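Local coordinates for protein pyruvate kinase (Cryptosporidium parvum, PDB 4DRS) that probably catalyses the last step of glycolysis, the potassium- and magnesium-dependent transfer of a phosphoryl group from phosphoenolpyruvate to ADP, giving pyruvate and ATP, at residues 397-402 / 442-447; 113-118 / 208-213; 455-460 / 471-476. All coordinates share one frame; numbering follows the deposited sequence.

Interaction 1 of 3, residues 397-402 / 442-447; sequences AIHSSV and SKYRPS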
loop_
_atom_site.group_PDB
_atom_site.type_symbol
_atom_site.label_atom_id
_atom_site.label_comp_id
_atom_site.label_asym_id
_atom_site.label_seq_id
_atom_site.Cartn_x
_atom_site.Cartn_y
_atom_site.Cartn_z
ATOM N N ALA A 397 5.547 -4.807 8.079
ATOM C CA ALA A 397 4.480 -5.057 9.051
ATOM C C ALA A 397 4.967 -4.832 10.489
ATOM O O ALA A 397 4.352 -4.076 11.246
ATOM C CB ALA A 397 3.914 -6.461 8.880
ATOM N N ILE A 398 6.082 -5.470 10.846
ATOM C CA ILE A 398 6.676 -5.319 12.178
ATOM C C ILE A 398 7.154 -3.885 12.423
ATOM O O ILE A 398 6.879 -3.311 13.475
ATOM C CB ILE A 398 7.826 -6.326 12.424
ATOM C CG1 ILE A 398 7.322 -7.766 12.282
ATOM C CG2 ILE A 398 8.432 -6.129 13.807
ATOM C CD1 ILE A 398 8.412 -8.780 11.992
ATOM N N HIS A 399 7.845 -3.307 11.446
ATOM C CA HIS A 399 8.355 -1.936 11.563
ATOM C C HIS A 399 7.261 -0.925 11.816
ATOM O O HIS A 399 7.432 -0.007 12.623
ATOM C CB HIS A 399 9.171 -1.563 10.328
ATOM C CG HIS A 399 9.894 -0.245 10.447
ATOM N ND1 HIS A 399 11.001 -0.093 11.191
ATOM C CD2 HIS A 399 9.631 0.996 9.878
ATOM C CE1 HIS A 399 11.426 1.181 11.106
ATOM N NE2 HIS A 399 10.587 1.844 10.304
ATOM N N SER A 400 6.125 -1.098 11.139
ATOM C CA SER A 400 4.955 -0.225 11.317
ATOM C C SER A 400 4.253 -0.406 12.665
ATOM O O SER A 400 3.694 0.549 13.203
ATOM C CB SER A 400 3.941 -0.443 10.192
ATOM O OG SER A 400 4.499 -0.120 8.934
ATOM N N SER A 401 4.274 -1.628 13.195
ATOM C CA SER A 401 3.609 -1.943 14.466
ATOM C C SER A 401 4.355 -1.408 15.694
ATOM O O SER A 401 3.799 -1.365 16.792
ATOM C CB SER A 401 3.415 -3.455 14.607
ATOM O OG SER A 401 2.791 -4.002 13.459
ATOM N N VAL A 402 5.610 -1.009 15.504
ATOM C CA VAL A 402 6.448 -0.549 16.607
ATOM C C VAL A 402 6.388 0.974 16.742
ATOM O O VAL A 402 6.775 1.696 15.823
ATOM C CB VAL A 402 7.907 -1.050 16.472
ATOM C CG1 VAL A 402 8.785 -0.471 17.568
ATOM C CG2 VAL A 402 7.952 -2.570 16.526
ATOM N N SER A 442 16.650 -10.040 15.348
ATOM C CA SER A 442 15.731 -11.177 15.196
ATOM C C SER A 442 14.265 -10.747 15.147
ATOM O O SER A 442 13.473 -11.294 14.379
ATOM C CB SER A 442 15.942 -12.183 16.331
ATOM O OG SER A 442 15.141 -13.337 16.139
ATOM N N LYS A 443 13.919 -9.763 15.972
ATOM C CA LYS A 443 12.586 -9.160 16.002
ATOM C C LYS A 443 12.135 -8.639 14.627
ATOM O O LYS A 443 10.944 -8.668 14.307
ATOM C CB LYS A 443 12.574 -8.027 17.029
ATOM C CG LYS A 443 11.261 -7.270 17.159
ATOM C CD LYS A 443 11.395 -6.108 18.133
ATOM C CE LYS A 443 10.105 -5.312 18.218
ATOM N NZ LYS A 443 10.219 -4.205 19.210
ATOM N N TYR A 444 13.080 -8.174 13.810
ATOM C CA TYR A 444 12.715 -7.592 12.518
ATOM C C TYR A 444 12.808 -8.567 11.354
ATOM O O TYR A 444 12.666 -8.167 10.194
ATOM C CB TYR A 444 13.465 -6.279 12.265
ATOM C CG TYR A 444 12.947 -5.194 13.168
ATOM C CD1 TYR A 444 11.826 -4.443 12.810
ATOM C CD2 TYR A 444 13.536 -4.955 14.410
ATOM C CE1 TYR A 444 11.321 -3.468 13.654
ATOM C CE2 TYR A 444 13.036 -3.980 15.264
ATOM C CZ TYR A 444 11.931 -3.243 14.880
ATOM O OH TYR A 444 11.433 -2.274 15.710
ATOM N N ARG A 445 13.034 -9.839 11.687
ATOM C CA ARG A 445 12.890 -10.974 10.767
ATOM C C ARG A 445 13.643 -10.857 9.434
ATOM O O ARG A 445 13.036 -10.948 8.362
ATOM C CB ARG A 445 11.405 -11.283 10.520
ATOM C CG ARG A 445 10.654 -11.822 11.732
ATOM C CD ARG A 445 11.162 -13.191 12.158
ATOM N NE ARG A 445 10.267 -13.839 13.118
ATOM C CZ ARG A 445 10.464 -13.885 14.434
ATOM N NH1 ARG A 445 11.538 -13.322 14.972
ATOM N NH2 ARG A 445 9.584 -14.505 15.216
ATOM N N PRO A 446 14.969 -10.670 9.494
ATOM C CA PRO A 446 15.722 -10.583 8.245
ATOM C C PRO A 446 15.733 -11.916 7.501
ATOM O O PRO A 446 15.647 -12.972 8.130
ATOM C CB PRO A 446 17.136 -10.244 8.719
ATOM C CG PRO A 446 17.222 -10.831 10.084
ATOM C CD PRO A 446 15.852 -10.645 10.675
ATOM N N SER A 447 15.838 -11.873 6.176
ATOM C CA SER A 447 16.014 -13.100 5.410
ATOM C C SER A 447 17.421 -13.643 5.635
ATOM O O SER A 447 17.651 -14.843 5.516
ATOM C CB SER A 447 15.769 -12.869 3.914
ATOM O OG SER A 447 16.898 -12.279 3.296
#

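Interaction 2 of 3, residues 113-118 / 208-213; sequences PEIRTG and VHLPII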
loop_
_atom_site.group_PDB
_atom_site.type_symbol
_atom_site.label_atom_id
_atom_site.label_comp_id
_atom_site.label_asym_id
_atom_site.label_seq_id
_atom_site.Cartn_x
_atom_site.Cartn_y
_atom_site.Cartn_z
ATOM N N PRO A 113 1.835 -26.524 39.488
ATOM C CA PRO A 113 0.688 -26.953 40.286
ATOM C C PRO A 113 -0.117 -28.067 39.614
ATOM O O PRO A 113 -1.274 -27.857 39.247
ATOM C CB PRO A 113 -0.146 -25.676 40.400
ATOM C CG PRO A 113 0.158 -24.918 39.155
ATOM C CD PRO A 113 1.567 -25.271 38.757
ATOM N N GLU A 114 0.490 -29.241 39.466
ATOM C CA GLU A 114 -0.189 -30.382 38.861
ATOM C C GLU A 114 -0.663 -31.395 39.900
ATOM O O GLU A 114 -0.108 -31.487 40.993
ATOM C CB GLU A 114 0.698 -31.056 37.803
ATOM C CG GLU A 114 2.004 -31.638 38.322
ATOM C CD GLU A 114 2.767 -32.430 37.268
ATOM O OE1 GLU A 114 2.894 -31.964 36.114
ATOM O OE2 GLU A 114 3.254 -33.529 37.602
ATOM N N ILE A 115 -1.707 -32.139 39.547
ATOM C CA ILE A 115 -2.217 -33.223 40.378
ATOM C C ILE A 115 -1.947 -34.546 39.669
ATOM O O ILE A 115 -2.317 -34.722 38.503
ATOM C CB ILE A 115 -3.735 -33.083 40.651
ATOM C CG1 ILE A 115 -4.066 -31.686 41.190
ATOM C CG2 ILE A 115 -4.204 -34.159 41.623
ATOM C CD1 ILE A 115 -5.512 -31.276 40.993
ATOM N N ARG A 116 -1.295 -35.468 40.368
ATOM C CA ARG A 116 -1.015 -36.782 39.800
ATOM C C ARG A 116 -1.539 -37.916 40.677
ATOM O O ARG A 116 -1.743 -37.740 41.883
ATOM C CB ARG A 116 0.484 -36.951 39.510
ATOM C CG ARG A 116 0.979 -36.119 38.334
ATOM C CD ARG A 116 2.245 -36.695 37.715
ATOM N NE ARG A 116 2.736 -35.886 36.596
ATOM C CZ ARG A 116 2.316 -35.988 35.335
ATOM N NH1 ARG A 116 1.382 -36.869 35.000
ATOM N NH2 ARG A 116 2.834 -35.202 34.402
ATOM N N THR A 117 -1.774 -39.069 40.054
ATOM C CA THR A 117 -2.182 -40.273 40.779
ATOM C C THR A 117 -0.956 -40.986 41.355
ATOM O O THR A 117 0.178 -40.669 40.994
ATOM C CB THR A 117 -2.996 -41.239 39.887
ATOM O OG1 THR A 117 -2.272 -41.516 38.683
ATOM C CG2 THR A 117 -4.342 -40.634 39.530
ATOM N N GLY A 118 -1.192 -41.935 42.258
ATOM C CA GLY A 118 -0.110 -42.668 42.911
ATOM C C GLY A 118 0.325 -43.913 42.161
ATOM O O GLY A 118 -0.029 -44.105 40.995
ATOM N N VAL A 208 -8.187 -25.126 42.201
ATOM C CA VAL A 208 -7.102 -25.948 42.722
ATOM C C VAL A 208 -6.229 -25.086 43.632
ATOM O O VAL A 208 -5.648 -24.092 43.188
ATOM C CB VAL A 208 -6.256 -26.565 41.585
ATOM C CG1 VAL A 208 -5.086 -27.365 42.146
ATOM C CG2 VAL A 208 -7.123 -27.444 40.692
ATOM N N HIS A 209 -6.143 -25.467 44.903
ATOM C CA HIS A 209 -5.403 -24.679 45.888
ATOM C C HIS A 209 -3.943 -25.063 45.954
ATOM O O HIS A 209 -3.442 -25.522 46.984
ATOM C CB HIS A 209 -6.082 -24.739 47.256
ATOM C CG HIS A 209 -7.510 -24.243 47.247
ATOM N ND1 HIS A 209 -7.823 -22.933 47.241
ATOM C CD2 HIS A 209 -8.722 -24.938 47.233
ATOM C CE1 HIS A 209 -9.164 -22.792 47.225
ATOM N NE2 HIS A 209 -9.712 -24.020 47.220
ATOM N N LEU A 210 -3.251 -24.871 44.834
ATOM C CA LEU A 210 -1.807 -25.083 44.757
ATOM C C LEU A 210 -1.104 -23.808 44.288
ATOM O O LEU A 210 -1.667 -23.049 43.496
ATOM C CB LEU A 210 -1.477 -26.253 43.819
ATOM C CG LEU A 210 -1.766 -27.691 44.281
ATOM C CD1 LEU A 210 -1.507 -28.677 43.150
ATOM C CD2 LEU A 210 -0.958 -28.076 45.519
ATOM N N PRO A 211 0.126 -23.561 44.778
ATOM C CA PRO A 211 0.869 -22.403 44.281
ATOM C C PRO A 211 1.409 -22.647 42.868
ATOM O O PRO A 211 1.616 -23.799 42.468
ATOM C CB PRO A 211 2.034 -22.263 45.270
ATOM C CG PRO A 211 1.961 -23.433 46.197
ATOM C CD PRO A 211 0.940 -24.393 45.680
ATOM N N ILE A 212 1.619 -21.569 42.120
ATOM C CA ILE A 212 2.239 -21.664 40.804
ATOM C C ILE A 212 3.697 -22.102 40.964
ATOM O O ILE A 212 4.185 -22.959 40.232
ATOM C CB ILE A 212 2.121 -20.333 40.022
ATOM C CG1 ILE A 212 0.642 -19.899 39.904
ATOM C CG2 ILE A 212 2.795 -20.428 38.653
ATOM C CD1 ILE A 212 -0.316 -20.939 39.341
ATOM N N ILE A 213 4.379 -21.516 41.940
ATOM C CA ILE A 213 5.716 -21.948 42.307
ATOM C C ILE A 213 5.649 -22.484 43.738
ATOM O O ILE A 213 5.662 -21.719 44.702
ATOM C CB ILE A 213 6.754 -20.805 42.176
ATOM C CG1 ILE A 213 6.646 -20.130 40.804
ATOM C CG2 ILE A 213 8.169 -21.326 42.389
ATOM C CD1 ILE A 213 7.494 -18.881 40.660
#

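Interaction 3 of 3, residues 455-460 / 471-476; sequences AKPEVA and TYVLNS. With SO4 (sulfate ion), chain D.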
loop_
_atom_site.group_PDB
_atom_site.type_symbol
_atom_site.label_atom_id
_atom_site.label_comp_id
_atom_site.label_asym_id
_atom_site.label_seq_id
_atom_site.Cartn_x
_atom_site.Cartn_y
_atom_site.Cartn_z
ATOM N N ALA A 455 31.843 -13.099 23.753
ATOM C CA ALA A 455 32.893 -13.769 24.517
ATOM C C ALA A 455 32.306 -14.586 25.665
ATOM O O ALA A 455 33.025 -15.326 26.340
ATOM C CB ALA A 455 33.897 -12.753 25.043
ATOM N N LYS A 456 30.999 -14.448 25.877
ATOM C CA LYS A 456 30.317 -15.111 26.984
ATOM C C LYS A 456 29.460 -16.267 26.470
ATOM O O LYS A 456 28.461 -16.044 25.781
ATOM C CB LYS A 456 29.469 -14.109 27.776
ATOM C CG LYS A 456 30.251 -12.898 28.275
ATOM C CD LYS A 456 29.375 -11.877 28.997
ATOM C CE LYS A 456 29.336 -12.135 30.498
ATOM N NZ LYS A 456 28.840 -10.962 31.279
ATOM N N PRO A 457 29.852 -17.513 26.797
ATOM C CA PRO A 457 29.077 -18.687 26.367
ATOM C C PRO A 457 27.613 -18.662 26.828
ATOM O O PRO A 457 26.741 -19.173 26.119
ATOM C CB PRO A 457 29.835 -19.865 26.994
ATOM C CG PRO A 457 31.225 -19.354 27.207
ATOM C CD PRO A 457 31.065 -17.898 27.547
ATOM N N GLU A 458 27.341 -18.065 27.986
ATOM C CA GLU A 458 25.965 -17.990 28.501
ATOM C C GLU A 458 25.065 -17.170 27.572
ATOM O O GLU A 458 23.913 -17.530 27.341
ATOM C CB GLU A 458 25.909 -17.495 29.966
ATOM C CG GLU A 458 26.252 -16.028 30.211
ATOM C CD GLU A 458 25.062 -15.070 30.061
ATOM O OE1 GLU A 458 23.901 -15.522 29.888
ATOM O OE2 GLU A 458 25.293 -13.839 30.125
ATOM N N VAL A 459 25.613 -16.081 27.033
ATOM C CA VAL A 459 24.911 -15.237 26.063
ATOM C C VAL A 459 24.527 -16.044 24.822
ATOM O O VAL A 459 23.391 -15.966 24.357
ATOM C CB VAL A 459 25.745 -13.990 25.682
ATOM C CG1 VAL A 459 25.162 -13.275 24.467
ATOM C CG2 VAL A 459 25.840 -13.036 26.867
ATOM N N ALA A 460 25.465 -16.832 24.307
ATOM C CA ALA A 460 25.198 -17.690 23.155
ATOM C C ALA A 460 24.056 -18.691 23.414
ATOM O O ALA A 460 23.175 -18.859 22.571
ATOM C CB ALA A 460 26.467 -18.406 22.720
ATOM N N THR A 471 25.393 -18.426 16.678
ATOM C CA THR A 471 26.358 -17.762 17.555
ATOM C C THR A 471 27.805 -18.238 17.379
ATOM O O THR A 471 28.064 -19.431 17.210
ATOM C CB THR A 471 25.968 -17.921 19.035
ATOM O OG1 THR A 471 25.874 -19.314 19.352
ATOM C CG2 THR A 471 24.631 -17.246 19.328
ATOM N N TYR A 472 28.739 -17.291 17.414
ATOM C CA TYR A 472 30.164 -17.604 17.491
ATOM C C TYR A 472 30.702 -17.142 18.836
ATOM O O TYR A 472 30.666 -15.947 19.145
ATOM C CB TYR A 472 30.964 -16.935 16.364
ATOM C CG TYR A 472 30.674 -17.421 14.949
ATOM C CD1 TYR A 472 31.092 -16.672 13.848
ATOM C CD2 TYR A 472 29.990 -18.619 14.707
ATOM C CE1 TYR A 472 30.842 -17.096 12.552
ATOM C CE2 TYR A 472 29.734 -19.048 13.411
ATOM C CZ TYR A 472 30.161 -18.280 12.341
ATOM O OH TYR A 472 29.919 -18.687 11.052
ATOM N N VAL A 473 31.183 -18.090 19.636
ATOM C CA VAL A 473 31.785 -17.782 20.930
ATOM C C VAL A 473 33.286 -17.551 20.765
ATOM O O VAL A 473 33.993 -18.386 20.195
ATOM C CB VAL A 473 31.539 -18.897 21.972
ATOM C CG1 VAL A 473 32.157 -18.524 23.313
ATOM C CG2 VAL A 473 30.050 -19.164 22.131
ATOM N N LEU A 474 33.762 -16.416 21.265
ATOM C CA LEU A 474 35.163 -16.039 21.114
ATOM C C LEU A 474 35.865 -15.858 22.458
ATOM O O LEU A 474 35.215 -15.691 23.494
ATOM C CB LEU A 474 35.281 -14.767 20.268
ATOM C CG LEU A 474 34.716 -14.846 18.843
ATOM C CD1 LEU A 474 34.611 -13.465 18.218
ATOM C CD2 LEU A 474 35.552 -15.767 17.964
ATOM N N ASN A 475 37.196 -15.910 22.431
ATOM C CA ASN A 475 38.012 -15.613 23.608
ATOM C C ASN A 475 37.902 -14.139 23.996
ATOM O O ASN A 475 37.737 -13.807 25.171
ATOM C CB ASN A 475 39.480 -16.022 23.383
ATOM C CG ASN A 475 40.105 -15.351 22.165
ATOM O OD1 ASN A 475 39.567 -15.417 21.054
ATOM N ND2 ASN A 475 41.254 -14.706 22.368
ATOM N N SER A 476 37.976 -13.264 22.995
ATOM C CA SER A 476 37.851 -11.826 23.203
ATOM C C SER A 476 36.943 -11.192 22.156
ATOM O O SER A 476 36.758 -11.731 21.063
ATOM C CB SER A 476 39.224 -11.154 23.181
ATOM O OG SER A 476 39.101 -9.749 23.332
HETATM S S SO4 D . 24.710 -22.475 16.431
HETATM O O1 SO4 D . 26.086 -22.417 15.890
HETATM O O2 SO4 D . 23.728 -22.404 15.325
HETATM O O3 SO4 D . 24.547 -23.765 17.148
HETATM O O4 SO4 D . 24.509 -21.332 17.355
#

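Interaction 1 of 3, residues 397-402 / 442-447
Ile398, near the C-terminal end of helix 391-401, packs against Lys443, Tyr444 and Arg445, where helix 436-443 of the alpha/beta domain of pyruvate kinase runs out into the turn before strand 449-454. The contact is buried and mostly apolar, and no hydrogen bond crosses it. The two branches of Ile398 have different partners. CG2, which lies anti to the backbone N (chi1 -59° for CG1), comes within 3.9 Å of Tyr444 CD1, approaching the ring obliquely. CD1, at the end of the other branch, rests 3.4 Å from Lys443 O and also touches Arg445 CG, the two side chains crossing at about a right angle. Just past the end of the helix, Val402 straddles the phenol oxygen: its CG2 is 3.6 Å from Tyr444 OH, with CG1 almost as near. The same CG2 meets the extended Lys443 chain tip to tip at CE, 3.9 Å away. The edge of the Tyr444 ring meets His399 CA in the plane of the ring.

Farther out, Glu410 OE2 of helix 408-422 accepts a hydrogen bond from Tyr444 OH and forms a salt bridge with Lys443 NZ, while Cys414 and Val417 of that helix also pack on the tyrosine. His399 additionally packs on Asp422 of a second subunit. Arg445 is folded back by its bend at chi2 (-66°) and forms a salt bridge with Asp357 through NH2. Its NH1 donates to Ser442 O at 2.9 Å from above the carbonyl plane, while the backbone N of Arg445 reaches Ser442 O from the opposite face.

Interaction 2 of 3, residues 113-118 / 208-213
Pro113 is the centre of an apolar contact between the outgoing and returning connections of the mixed-sheet B (lid) domain, which pyruvate kinases insert into the barrel, here between strand 105-109 and helix 215-226. The contact joins the two connections at the base of the lid, consistent with a hinge. The Pro113 ring sits against the side chains of Leu210 and Ile212 and the carbonyl oxygen of Pro211. Pro113 CB touches Leu210 CB at 3.7 Å, and on the neighbouring corner of the ring CG meets CD1 of Ile212 at 4.0 Å, the two side chains crossing obliquely. Although the CB of Ile212 points away from residues 113-118, its chain turns back at chi2 (-53°), bringing CD1 to the proline. Beyond Leu210, Ile115 and Val208 reach tip to tip, with CD1 of the isoleucine 4.1 Å from CG1 of the valine.

Polar atoms enter this contact as backbone carbonyls beside carbon. Pro113 CB lies 3.3 Å from Pro211 O, and CD1 of Leu210 lies 3.8 Å from Glu114 O. No hydrogen bond joins the two segments.

The salt bridge near this contact lies within residues 113-118. Arg116, which binds ADP in another structure of this protein but has no nucleotide here, pairs through NE with Glu114 OE2 at 2.6 Å, although the hydrogen bond within it is weak, bent to 129°. Glu114 OE1 is also bonded to Ser78 OG, and Arg116 NH1 to Arg198 O. The segment thus divides its chemistry: Pro113 and Ile115 present hydrocarbon to residues 208-212, whereas Glu114, whose CB points away from them, is paired with this arginine.

Interaction 3 of 3, residues 455-460 / 471-476
Ala455 and Leu474 bring the backbones closest, with their CA atoms 4.7 Å apart; a second close approach lies between Ala460 and Thr471. Residues 455-456 lead from strand 449-454 into helix 457-462, with Lys456 at its N-cap position, while residues 471-473 end the neighbouring parallel strand. No conventional hydrogen bond links the segments, but Ala455 CA makes a C-H...O contact with Leu474 O at 3.2 Å, with an angle of 147° at the hydrogen. The methyl of Ala455 lies beside the same oxygen and near Asn475 O.

Val473 supplies the main apolar bridge from strand to helix, each of its two methyls meeting a separate partner. With CG1 anti to the backbone N (chi1 -179°), that branch meets Pro457 CG at 4.1 Å, the side chains crossing at about a right angle. CG2, set beside the backbone N, touches Ala460 CB at 3.7 Å. Ala460 therefore sits between Val473 and Thr471, whose OG1 approaches its methyl to 3.5 Å.

Thr471 OG1 also has polar partners: it is hydrogen-bonded to Thr103 OG1 and donates to sulfate O4 at 3.2 Å. The backbone N of Thr471 grips the same sulfate oxygen at 3.1 Å, in a fairly straight bond of 159°. Lys464 NZ, Lys470 NZ and the backbone N of Thr103 are also hydrogen-bonded to the sulfate, which probably came from the crystallisation liquor. On the other side of the strand, Tyr472 turns away from residues 455-460 and packs on helix 480-493. This is the packing of a right-handed beta-alpha-beta crossover, in which helix 457-462 connects parallel strands 449-454 and 469-473 of the alpha/beta domain.

How the interactions relate
The three contacts follow one another along the chain without overlap: interaction 2 closes first, then interaction 1, then interaction 3. Interactions 1 and 3 are neighbours, with centres about 25 Å apart and nearest atoms about 10 Å apart. Strand 449-454 connects them, since it follows the turn of residues 442-447 and leads into residues 455-460; it is also flanked by strand 469-473 in the same sheet. Interaction 2 lies across the chain's centre, about 39 Å between centres from either. It joins barrel and inserted lid beside the nucleotide site, whereas interactions 1 and 3 belong to the packing of the alpha/beta domain and its border, away from the annotated sites.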